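Nicotinate-nucleotide pyrophosphorylase (Ehrlichia chaffeensis, PDB 3L0G) probably catalyses the decarboxylating transfer of a phosphoribosyl group to quinolinate, giving nicotinate D-ribonucleotide for NAD(+) biosynthesis. Local coordinates at residues Ser131-Arg134 / Gln135-Glu139; Ala189-Ser193 / Ile194-Ile198; Asp215-Ser218 / Gln219-Ser223. All coordinates share one frame; numbering follows the deposited sequence.

Interaction 1 of 3, residues Ser131-Arg134 / Gln135-Glu139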
ATOM      1  N   SER C 131      23.469 -12.560  -0.393  1.00  7.38           N
ATOM      2  CA  SER C 131      24.566 -13.499  -0.577  1.00  7.59           C
ATOM      3  C   SER C 131      25.354 -13.262  -1.874  1.00  8.00           C
ATOM      4  O   SER C 131      26.584 -13.302  -1.856  1.00  7.36           O
ATOM      5  CB  SER C 131      24.057 -14.937  -0.515  1.00  7.70           C
ATOM      6  OG  SER C 131      23.303 -15.156   0.681  1.00  7.34           O
ATOM      7  N   ILE C 132      24.690 -12.994  -3.001  1.00  8.13           N
ATOM      8  CA  ILE C 132      25.472 -12.739  -4.236  1.00  9.19           C
ATOM      9  C   ILE C 132      26.277 -11.415  -4.089  1.00  9.30           C
ATOM     10  O   ILE C 132      27.439 -11.315  -4.498  1.00 10.33           O
ATOM     11  CB  ILE C 132      24.611 -12.807  -5.538  1.00  9.33           C
ATOM     12  CG1 ILE C 132      25.505 -12.822  -6.780  1.00 10.73           C
ATOM     13  CG2 ILE C 132      23.656 -11.639  -5.639  1.00  4.89           C
ATOM     14  CD1 ILE C 132      26.586 -13.941  -6.762  1.00 15.64           C
ATOM     15  N   THR C 133      25.670 -10.417  -3.467  1.00  9.35           N
ATOM     16  CA  THR C 133      26.345  -9.146  -3.218  1.00  9.36           C
ATOM     17  C   THR C 133      27.601  -9.368  -2.401  1.00  8.94           C
ATOM     18  O   THR C 133      28.697  -8.907  -2.764  1.00  7.89           O
ATOM     19  CB  THR C 133      25.388  -8.132  -2.500  1.00  9.45           C
ATOM     20  OG1 THR C 133      24.267  -7.861  -3.358  1.00 11.25           O
ATOM     21  CG2 THR C 133      26.083  -6.819  -2.177  1.00  7.94           C
ATOM     22  N   ARG C 134      27.452 -10.098  -1.305  1.00  9.41           N
ATOM     23  CA  ARG C 134      28.574 -10.370  -0.420  1.00  9.50           C
ATOM     24  C   ARG C 134      29.702 -11.033  -1.198  1.00  9.83           C
ATOM     25  O   ARG C 134      30.882 -10.691  -1.039  1.00 10.65           O
ATOM     26  CB  ARG C 134      28.105 -11.210   0.773  1.00  9.41           C
ATOM     27  CG  ARG C 134      29.194 -11.651   1.759  1.00 11.14           C
ATOM     28  CD  ARG C 134      30.200 -10.574   2.144  1.00 12.97           C
ATOM     29  NE  ARG C 134      29.623  -9.371   2.751  1.00 14.31           N
ATOM     30  CZ  ARG C 134      30.356  -8.387   3.300  1.00 17.20           C
ATOM     31  NH1 ARG C 134      31.684  -8.475   3.351  1.00 18.81           N
ATOM     32  NH2 ARG C 134      29.771  -7.314   3.833  1.00 16.64           N
ATOM     33  N   GLN C 135      29.349 -11.938  -2.091  1.00  9.90           N
ATOM     34  CA  GLN C 135      30.345 -12.558  -2.935  1.00 11.57           C
ATOM     35  C   GLN C 135      31.151 -11.521  -3.725  1.00 11.08           C
ATOM     36  O   GLN C 135      32.367 -11.587  -3.704  1.00  9.89           O
ATOM     37  CB  GLN C 135      29.701 -13.590  -3.863  1.00 12.27           C
ATOM     38  CG  GLN C 135      30.690 -14.480  -4.537  1.00 15.58           C
ATOM     39  CD  GLN C 135      30.038 -15.586  -5.405  1.00 19.61           C
ATOM     40  OE1 GLN C 135      30.750 -16.386  -6.012  1.00 23.61           O
ATOM     41  NE2 GLN C 135      28.709 -15.641  -5.438  1.00 21.83           N
ATOM     42  N   PHE C 136      30.468 -10.573  -4.402  1.00 10.82           N
ATOM     43  CA  PHE C 136      31.147  -9.532  -5.166  1.00 10.40           C
ATOM     44  C   PHE C 136      31.928  -8.614  -4.266  1.00  9.99           C
ATOM     45  O   PHE C 136      33.035  -8.239  -4.599  1.00 10.43           O
ATOM     46  CB  PHE C 136      30.186  -8.697  -6.047  1.00 10.59           C
ATOM     47  CG  PHE C 136      29.782  -9.391  -7.318  1.00 11.91           C
ATOM     48  CD1 PHE C 136      30.530  -9.235  -8.478  1.00 13.73           C
ATOM     49  CD2 PHE C 136      28.663 -10.177  -7.359  1.00 13.60           C
ATOM     50  CE1 PHE C 136      30.178  -9.863  -9.631  1.00 14.01           C
ATOM     51  CE2 PHE C 136      28.298 -10.832  -8.512  1.00 15.75           C
ATOM     52  CZ  PHE C 136      29.059 -10.684  -9.661  1.00 15.05           C
ATOM     53  N   VAL C 137      31.370  -8.274  -3.116  1.00 10.24           N
ATOM     54  CA  VAL C 137      32.082  -7.443  -2.139  1.00 10.28           C
ATOM     55  C   VAL C 137      33.407  -8.104  -1.684  1.00 11.09           C
ATOM     56  O   VAL C 137      34.455  -7.478  -1.684  1.00 10.85           O
ATOM     57  CB  VAL C 137      31.137  -7.105  -0.955  1.00 10.11           C
ATOM     58  CG1 VAL C 137      31.856  -6.317   0.146  1.00  8.23           C
ATOM     59  CG2 VAL C 137      29.920  -6.324  -1.482  1.00  9.72           C
ATOM     60  N   ASP C 138      33.360  -9.371  -1.307  1.00 11.65           N
ATOM     61  CA  ASP C 138      34.574 -10.079  -0.881  1.00 12.45           C
ATOM     62  C   ASP C 138      35.685 -10.128  -1.922  1.00 12.74           C
ATOM     63  O   ASP C 138      36.832 -10.066  -1.592  1.00 13.70           O
ATOM     64  CB  ASP C 138      34.216 -11.506  -0.423  1.00 12.28           C
ATOM     65  CG  ASP C 138      33.526 -11.512   0.928  1.00 12.80           C
ATOM     66  OD1 ASP C 138      33.545 -10.479   1.633  1.00 16.83           O
ATOM     67  OD2 ASP C 138      32.973 -12.537   1.311  1.00 13.97           O
ATOM     68  N   GLU C 139      35.312 -10.219  -3.181  1.00 13.48           N
ATOM     69  CA  GLU C 139      36.224 -10.425  -4.269  1.00 13.89           C
ATOM     70  C   GLU C 139      36.910  -9.135  -4.670  1.00 13.76           C
ATOM     71  O   GLU C 139      37.960  -9.184  -5.318  1.00 14.00           O
ATOM     72  CB  GLU C 139      35.443 -11.063  -5.439  1.00 14.20           C
ATOM     73  CG  GLU C 139      36.189 -11.356  -6.724  1.00 15.93           C
ATOM     74  CD  GLU C 139      37.372 -12.280  -6.529  1.00 16.65           C
ATOM     75  OE1 GLU C 139      37.461 -12.991  -5.499  1.00 16.80           O
ATOM     76  OE2 GLU C 139      38.213 -12.267  -7.423  1.00 17.48           O
TER
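R134 and D138, one helical turn apart near the C-terminal end of helix 116-139, join their charged ends along the flank of the helix. CB of the arginine lies beside the backbone N of Q135, and the chain then folds back through bends at chi2 (44°) and chi3 toward the next turn. Its CG passes OD2 of D138 at 3.9 Å. CD sits near both carboxylate oxygens, 3.4 Å from OD1 of D138, so the methylenes run across the acid at roughly a right angle. CZ then comes within 4.1 Å of CG1 of V137, a methyl that lies over one guanidinium face, offset toward the rim. At the tip, NH1 of R134 donates to OD1 of D138 over 3.2 Å, completing a salt bridge. The N-H points fairly straight at its acceptor (158°), which lies near the guanidinium plane and is met on its syn side, from somewhat above the carboxylate plane. The two flat groups are strongly inclined, 62° apart, and a single N-H makes the link. A long flexible arginine suits this place because it can fold back to an acid four residues on while the guanidinium face rests against the valine methyl.

Elsewhere the contacts are between hydrocarbon groups. CG1 of I132 meets the ring edge of F136 at CE2, 3.8 Å away and in the ring plane. CG2 of T133 touches CG2 of V137 at 3.9 Å, while the threonine hydroxyl bonds O of I129. Regular i to i+4 backbone bonds run beneath. The buried F136, a place suited to a large apolar ring, packs on I262 and V265 of helix 262-269 and on I147 of strand 146-148. V137 packs on the same I147, while R134 lies against V66 of strand 65-66.

Interaction 2 of 3, residues Ala189-Ser193 / Ile194-Ile198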
ATOM      1  N   ALA C 189      20.663  11.197 -26.297  1.00 12.41           N
ATOM      2  CA  ALA C 189      20.059  10.956 -27.613  1.00 13.17           C
ATOM      3  C   ALA C 189      18.805  11.784 -27.837  1.00 13.57           C
ATOM      4  O   ALA C 189      18.523  12.161 -28.973  1.00 14.88           O
ATOM      5  CB  ALA C 189      19.741   9.443 -27.836  1.00 12.46           C
ATOM      6  N   SER C 190      18.042  12.061 -26.777  1.00 13.53           N
ATOM      7  CA  SER C 190      16.841  12.895 -26.914  1.00 12.81           C
ATOM      8  C   SER C 190      17.128  14.403 -27.111  1.00 13.21           C
ATOM      9  O   SER C 190      16.403  15.077 -27.828  1.00 12.11           O
ATOM     10  CB  SER C 190      15.921  12.714 -25.708  1.00 12.62           C
ATOM     11  OG  SER C 190      15.270  11.466 -25.745  1.00 11.29           O
ATOM     12  N   CYS C 191      18.158  14.952 -26.477  1.00 13.58           N
ATOM     13  CA  CYS C 191      18.393  16.385 -26.643  1.00 14.50           C
ATOM     14  C   CYS C 191      19.478  16.690 -27.658  1.00 14.20           C
ATOM     15  O   CYS C 191      19.489  17.766 -28.210  1.00 14.52           O
ATOM     16  CB  CYS C 191      18.662  17.083 -25.319  1.00 14.90           C
ATOM     17  SG  CYS C 191      20.241  16.789 -24.659  1.00 16.34           S
ATOM     18  N   GLY C 192      20.361  15.729 -27.927  1.00 14.72           N
ATOM     19  CA  GLY C 192      21.349  15.877 -28.992  1.00 14.23           C
ATOM     20  C   GLY C 192      22.797  15.903 -28.544  1.00 14.14           C
ATOM     21  O   GLY C 192      23.681  15.612 -29.350  1.00 14.00           O
ATOM     22  N   SER C 193      23.055  16.237 -27.273  1.00 13.42           N
ATOM     23  CA  SER C 193      24.442  16.348 -26.808  1.00 12.69           C
ATOM     24  C   SER C 193      24.595  16.320 -25.292  1.00 12.33           C
ATOM     25  O   SER C 193      23.686  16.714 -24.543  1.00 11.89           O
ATOM     26  CB  SER C 193      25.096  17.607 -27.387  1.00 13.32           C
ATOM     27  OG  SER C 193      24.946  18.745 -26.563  1.00 12.64           O
ATOM     28  N   ILE C 194      25.751  15.829 -24.844  1.00 11.32           N
ATOM     29  CA  ILE C 194      26.087  15.812 -23.428  1.00 10.65           C
ATOM     30  C   ILE C 194      26.168  17.255 -22.856  1.00 10.65           C
ATOM     31  O   ILE C 194      25.618  17.562 -21.788  1.00 11.01           O
ATOM     32  CB  ILE C 194      27.432  15.077 -23.208  1.00 11.12           C
ATOM     33  CG1 ILE C 194      27.261  13.553 -23.413  1.00 11.62           C
ATOM     34  CG2 ILE C 194      28.005  15.405 -21.820  1.00  9.44           C
ATOM     35  CD1 ILE C 194      28.573  12.760 -23.308  1.00 12.12           C
ATOM     36  N   THR C 195      26.843  18.147 -23.567  1.00 10.78           N
ATOM     37  CA  THR C 195      26.984  19.536 -23.106  1.00 10.48           C
ATOM     38  C   THR C 195      25.625  20.192 -22.937  1.00 10.48           C
ATOM     39  O   THR C 195      25.387  20.828 -21.920  1.00  9.51           O
ATOM     40  CB  THR C 195      27.893  20.368 -24.028  1.00 11.15           C
ATOM     41  OG1 THR C 195      29.217  19.826 -23.982  1.00  8.59           O
ATOM     42  CG2 THR C 195      27.931  21.912 -23.589  1.00 10.50           C
ATOM     43  N   LEU C 196      24.712  20.003 -23.884  1.00 10.51           N
ATOM     44  CA  LEU C 196      23.384  20.649 -23.764  1.00 10.93           C
ATOM     45  C   LEU C 196      22.551  20.044 -22.633  1.00 10.70           C
ATOM     46  O   LEU C 196      21.871  20.765 -21.905  1.00 10.79           O
ATOM     47  CB  LEU C 196      22.616  20.601 -25.084  1.00 10.95           C
ATOM     48  CG  LEU C 196      21.253  21.293 -25.088  1.00 10.35           C
ATOM     49  CD1 LEU C 196      21.387  22.832 -25.059  1.00 12.36           C
ATOM     50  CD2 LEU C 196      20.497  20.846 -26.333  1.00 12.25           C
ATOM     51  N   ALA C 197      22.617  18.728 -22.460  1.00 11.41           N
ATOM     52  CA  ALA C 197      21.926  18.078 -21.331  1.00 11.54           C
ATOM     53  C   ALA C 197      22.381  18.650 -19.975  1.00 11.75           C
ATOM     54  O   ALA C 197      21.540  19.023 -19.123  1.00 12.22           O
ATOM     55  CB  ALA C 197      22.124  16.520 -21.372  1.00 11.29           C
ATOM     56  N   ILE C 198      23.698  18.721 -19.761  1.00 11.28           N
ATOM     57  CA  ILE C 198      24.225  19.185 -18.483  1.00 11.48           C
ATOM     58  C   ILE C 198      23.854  20.660 -18.287  1.00 12.82           C
ATOM     59  O   ILE C 198      23.421  21.066 -17.187  1.00 12.67           O
ATOM     60  CB  ILE C 198      25.767  19.026 -18.378  1.00 11.27           C
ATOM     61  CG1 ILE C 198      26.162  17.531 -18.366  1.00 10.36           C
ATOM     62  CG2 ILE C 198      26.277  19.705 -17.090  1.00 11.38           C
ATOM     63  CD1 ILE C 198      27.624  17.258 -18.739  1.00  7.65           C
TER
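The flat groups where C191 and S193 meet L196 and A197 are peptide units, since no ring or planar side chain takes part. The carbonyl of S193 receives the amide N of A197 at 3.1 Å, tilted 27° from the carbonyl plane, which makes the first i to i+4 bond of helix 194-204. The peptide N-H of L196 instead points to the hydroxyl of S193: OG accepts it over 3.0 Å at 160°. S193 is therefore the N-cap, and a short side chain with an acceptor close to its own backbone suits the task. OG also lies 3.3 Å from CB of L196, so the cap is tucked closely against the first turn.

Apolar contacts knit the preceding helix to this one. SG of C191 occupies the position between its own backbone N and carbonyl carbon (chi1 75°), which turns it inward onto CB of A197, 3.8 Å away. CD2 of L196 reaches over the chain turn to within 4.3 Å of CB of C191. Between the helices G192 takes a positive phi, where a CB would jam against the carbonyl oxygen of C191, so glycine fits the tight reversal. I49 and L50 of the second subunit pack on A197 and C191 respectively.

Chemically, OG of S193 answers the N-H of L196, which has no preceding helical turn to serve it, while the serine carbonyl begins the regular helix bonding. The partial negative charge on OG would probably be favoured by the dipole at a helix start. The small sulfur and methyl groups, by contrast, meet by van der Waals contact.

Interaction 3 of 3, residues Asp215-Ser218 / Gln219-Ser223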
ATOM      1  N   ASP C 215      29.395   5.766 -22.889  1.00 13.19           N
ATOM      2  CA  ASP C 215      29.829   4.499 -23.460  1.00 14.48           C
ATOM      3  C   ASP C 215      31.026   4.565 -24.383  1.00 13.43           C
ATOM      4  O   ASP C 215      31.356   3.572 -24.994  1.00 12.61           O
ATOM      5  CB  ASP C 215      28.674   3.699 -24.070  1.00 15.67           C
ATOM      6  CG  ASP C 215      27.940   4.434 -25.120  1.00 20.34           C
ATOM      7  OD1 ASP C 215      28.477   5.437 -25.647  1.00 23.53           O
ATOM      8  OD2 ASP C 215      26.794   4.000 -25.413  1.00 28.15           O
ATOM      9  N   ASN C 216      31.714   5.708 -24.440  1.00 12.97           N
ATOM     10  CA  ASN C 216      33.038   5.747 -25.067  1.00 12.97           C
ATOM     11  C   ASN C 216      33.888   6.839 -24.474  1.00 13.13           C
ATOM     12  O   ASN C 216      33.424   7.618 -23.624  1.00 12.82           O
ATOM     13  CB  ASN C 216      32.927   5.871 -26.595  1.00 13.28           C
ATOM     14  CG  ASN C 216      32.261   7.165 -27.029  1.00 13.27           C
ATOM     15  OD1 ASN C 216      32.505   8.215 -26.453  1.00 15.34           O
ATOM     16  ND2 ASN C 216      31.410   7.085 -28.031  1.00 16.83           N
ATOM     17  N   ILE C 217      35.145   6.908 -24.901  1.00 12.97           N
ATOM     18  CA  ILE C 217      36.092   7.818 -24.283  1.00 12.87           C
ATOM     19  C   ILE C 217      35.771   9.287 -24.627  1.00 12.63           C
ATOM     20  O   ILE C 217      35.950  10.209 -23.792  1.00 11.54           O
ATOM     21  CB  ILE C 217      37.531   7.441 -24.705  1.00 13.56           C
ATOM     22  CG1 ILE C 217      37.989   6.211 -23.903  1.00 15.33           C
ATOM     23  CG2 ILE C 217      38.497   8.625 -24.562  1.00 12.85           C
ATOM     24  CD1 ILE C 217      38.102   6.419 -22.416  1.00 16.26           C
ATOM     25  N   SER C 218      35.323   9.508 -25.854  1.00 12.06           N
ATOM     26  CA  SER C 218      34.870  10.834 -26.261  1.00 12.57           C
ATOM     27  C   SER C 218      33.790  11.373 -25.304  1.00 11.81           C
ATOM     28  O   SER C 218      33.853  12.511 -24.883  1.00 12.40           O
ATOM     29  CB  SER C 218      34.330  10.790 -27.702  1.00 12.80           C
ATOM     30  OG  SER C 218      33.860  12.084 -28.087  1.00 14.92           O
ATOM     31  N   GLN C 219      32.824  10.549 -24.925  1.00 11.27           N
ATOM     32  CA  GLN C 219      31.785  11.001 -23.983  1.00 11.14           C
ATOM     33  C   GLN C 219      32.307  11.235 -22.585  1.00 10.61           C
ATOM     34  O   GLN C 219      31.866  12.154 -21.907  1.00  9.76           O
ATOM     35  CB  GLN C 219      30.621  10.018 -23.965  1.00 11.71           C
ATOM     36  CG  GLN C 219      29.839  10.012 -25.269  1.00 12.92           C
ATOM     37  CD  GLN C 219      28.647   9.113 -25.212  1.00 13.48           C
ATOM     38  OE1 GLN C 219      28.703   8.044 -24.607  1.00 16.79           O
ATOM     39  NE2 GLN C 219      27.541   9.542 -25.815  1.00 13.25           N
ATOM     40  N   VAL C 220      33.281  10.439 -22.160  1.00 10.31           N
ATOM     41  CA  VAL C 220      33.981  10.712 -20.918  1.00 10.31           C
ATOM     42  C   VAL C 220      34.714  12.076 -20.969  1.00 10.77           C
ATOM     43  O   VAL C 220      34.589  12.897 -20.056  1.00  9.69           O
ATOM     44  CB  VAL C 220      34.994   9.619 -20.587  1.00 10.01           C
ATOM     45  CG1 VAL C 220      35.823  10.040 -19.408  1.00  9.55           C
ATOM     46  CG2 VAL C 220      34.279   8.260 -20.310  1.00 10.10           C
ATOM     47  N   GLU C 221      35.445  12.322 -22.050  1.00 11.04           N
ATOM     48  CA  GLU C 221      36.161  13.595 -22.216  1.00 12.33           C
ATOM     49  C   GLU C 221      35.230  14.810 -22.142  1.00 12.54           C
ATOM     50  O   GLU C 221      35.574  15.822 -21.490  1.00 13.40           O
ATOM     51  CB  GLU C 221      36.954  13.616 -23.534  1.00 12.45           C
ATOM     52  CG  GLU C 221      38.236  12.789 -23.448  1.00 14.91           C
ATOM     53  CD  GLU C 221      38.890  12.508 -24.796  1.00 16.85           C
ATOM     54  OE1 GLU C 221      38.180  12.406 -25.805  1.00 19.76           O
ATOM     55  OE2 GLU C 221      40.132  12.358 -24.841  1.00 23.25           O
ATOM     56  N   GLU C 222      34.063  14.710 -22.800  1.00 12.28           N
ATOM     57  CA  GLU C 222      33.118  15.826 -22.849  1.00 12.27           C
ATOM     58  C   GLU C 222      32.430  16.024 -21.489  1.00 12.19           C
ATOM     59  O   GLU C 222      32.162  17.143 -21.098  1.00 12.98           O
ATOM     60  CB  GLU C 222      32.081  15.657 -23.975  1.00 12.69           C
ATOM     61  CG  GLU C 222      31.102  16.823 -24.086  1.00 12.02           C
ATOM     62  CD  GLU C 222      30.087  16.682 -25.211  1.00 13.08           C
ATOM     63  OE1 GLU C 222      30.034  15.635 -25.912  1.00 14.27           O
ATOM     64  OE2 GLU C 222      29.339  17.660 -25.418  1.00 12.87           O
ATOM     65  N   SER C 223      32.157  14.938 -20.771  1.00 11.69           N
ATOM     66  CA  SER C 223      31.578  15.026 -19.440  1.00 10.86           C
ATOM     67  C   SER C 223      32.555  15.684 -18.450  1.00 10.64           C
ATOM     68  O   SER C 223      32.169  16.515 -17.623  1.00 10.85           O
ATOM     69  CB  SER C 223      31.182  13.620 -18.973  1.00 11.12           C
ATOM     70  OG  SER C 223      30.177  13.078 -19.813  1.00  9.60           O
TER
HETATM   71  O   HOH W   1      31.254  13.006 -26.526  1.00 18.24           O
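N216 and Q219 form the tight part of this contact, at the start of helix 217-225. OD1 of N216, the N-cap, accepts the backbone N of Q219 over 2.8 Å, nearly in line with its own C=O bond. Having CG between the backbone N and carbonyl carbon (chi1 63°) folds the amide back over the helix start, a reach that asparagine's short chain suits. The Q219 chain returns the grip one residue further out: OE1 takes the amide N of D215 at 2.9 Å, with an N-H...O angle of 170°. The extended glutamine chain spans that distance. The same OE1 lies 2.8 Å from OD1 of D215, two close acceptors whose flat groups are nearly parallel.

The outer side is looser and wetter. A water donates to OE1 of E222 at 3.0 Å and is also bonded to OG of the exposed S218 at 3.2 Å. E222 is not held by water alone, for its OE2 is hydrogen-bonded to OG1 of T195 in helix 194-204. Nearby, the exposed E221 lays its CD beside CG2 of I217, 3.9 Å away, and its charge suits the surface.

Within the beta-alpha-beta unit, V220 faces inward onto C214 of strand 210-214 and L233 of strand 230-234, while I217 rests on A244 and I247 of helix 238-248.

In the fold
All three contacts are local and lie in the range of the C-terminal domain, the alpha/beta barrel of this family, but they meet different surroundings. Interaction 1, partly buried, stands apart, about 30 Å between centres from interaction 3 and 36 Å from interaction 2, and joins side chains in the last turns of helix 116-139 by a salt bridge and apolar packing. Interactions 2 and 3 both sit at helix starts, use N-caps of serine and asparagine respectively, and touch each other: OG1 of T195 and OE2 of E222 are 2.6 Å apart, and I194 packs on Q219 and S223. Interaction 2 is partly buried and meets a second subunit, whereas interaction 3 is a surface contact with water, in a beta-alpha-beta unit of the barrel.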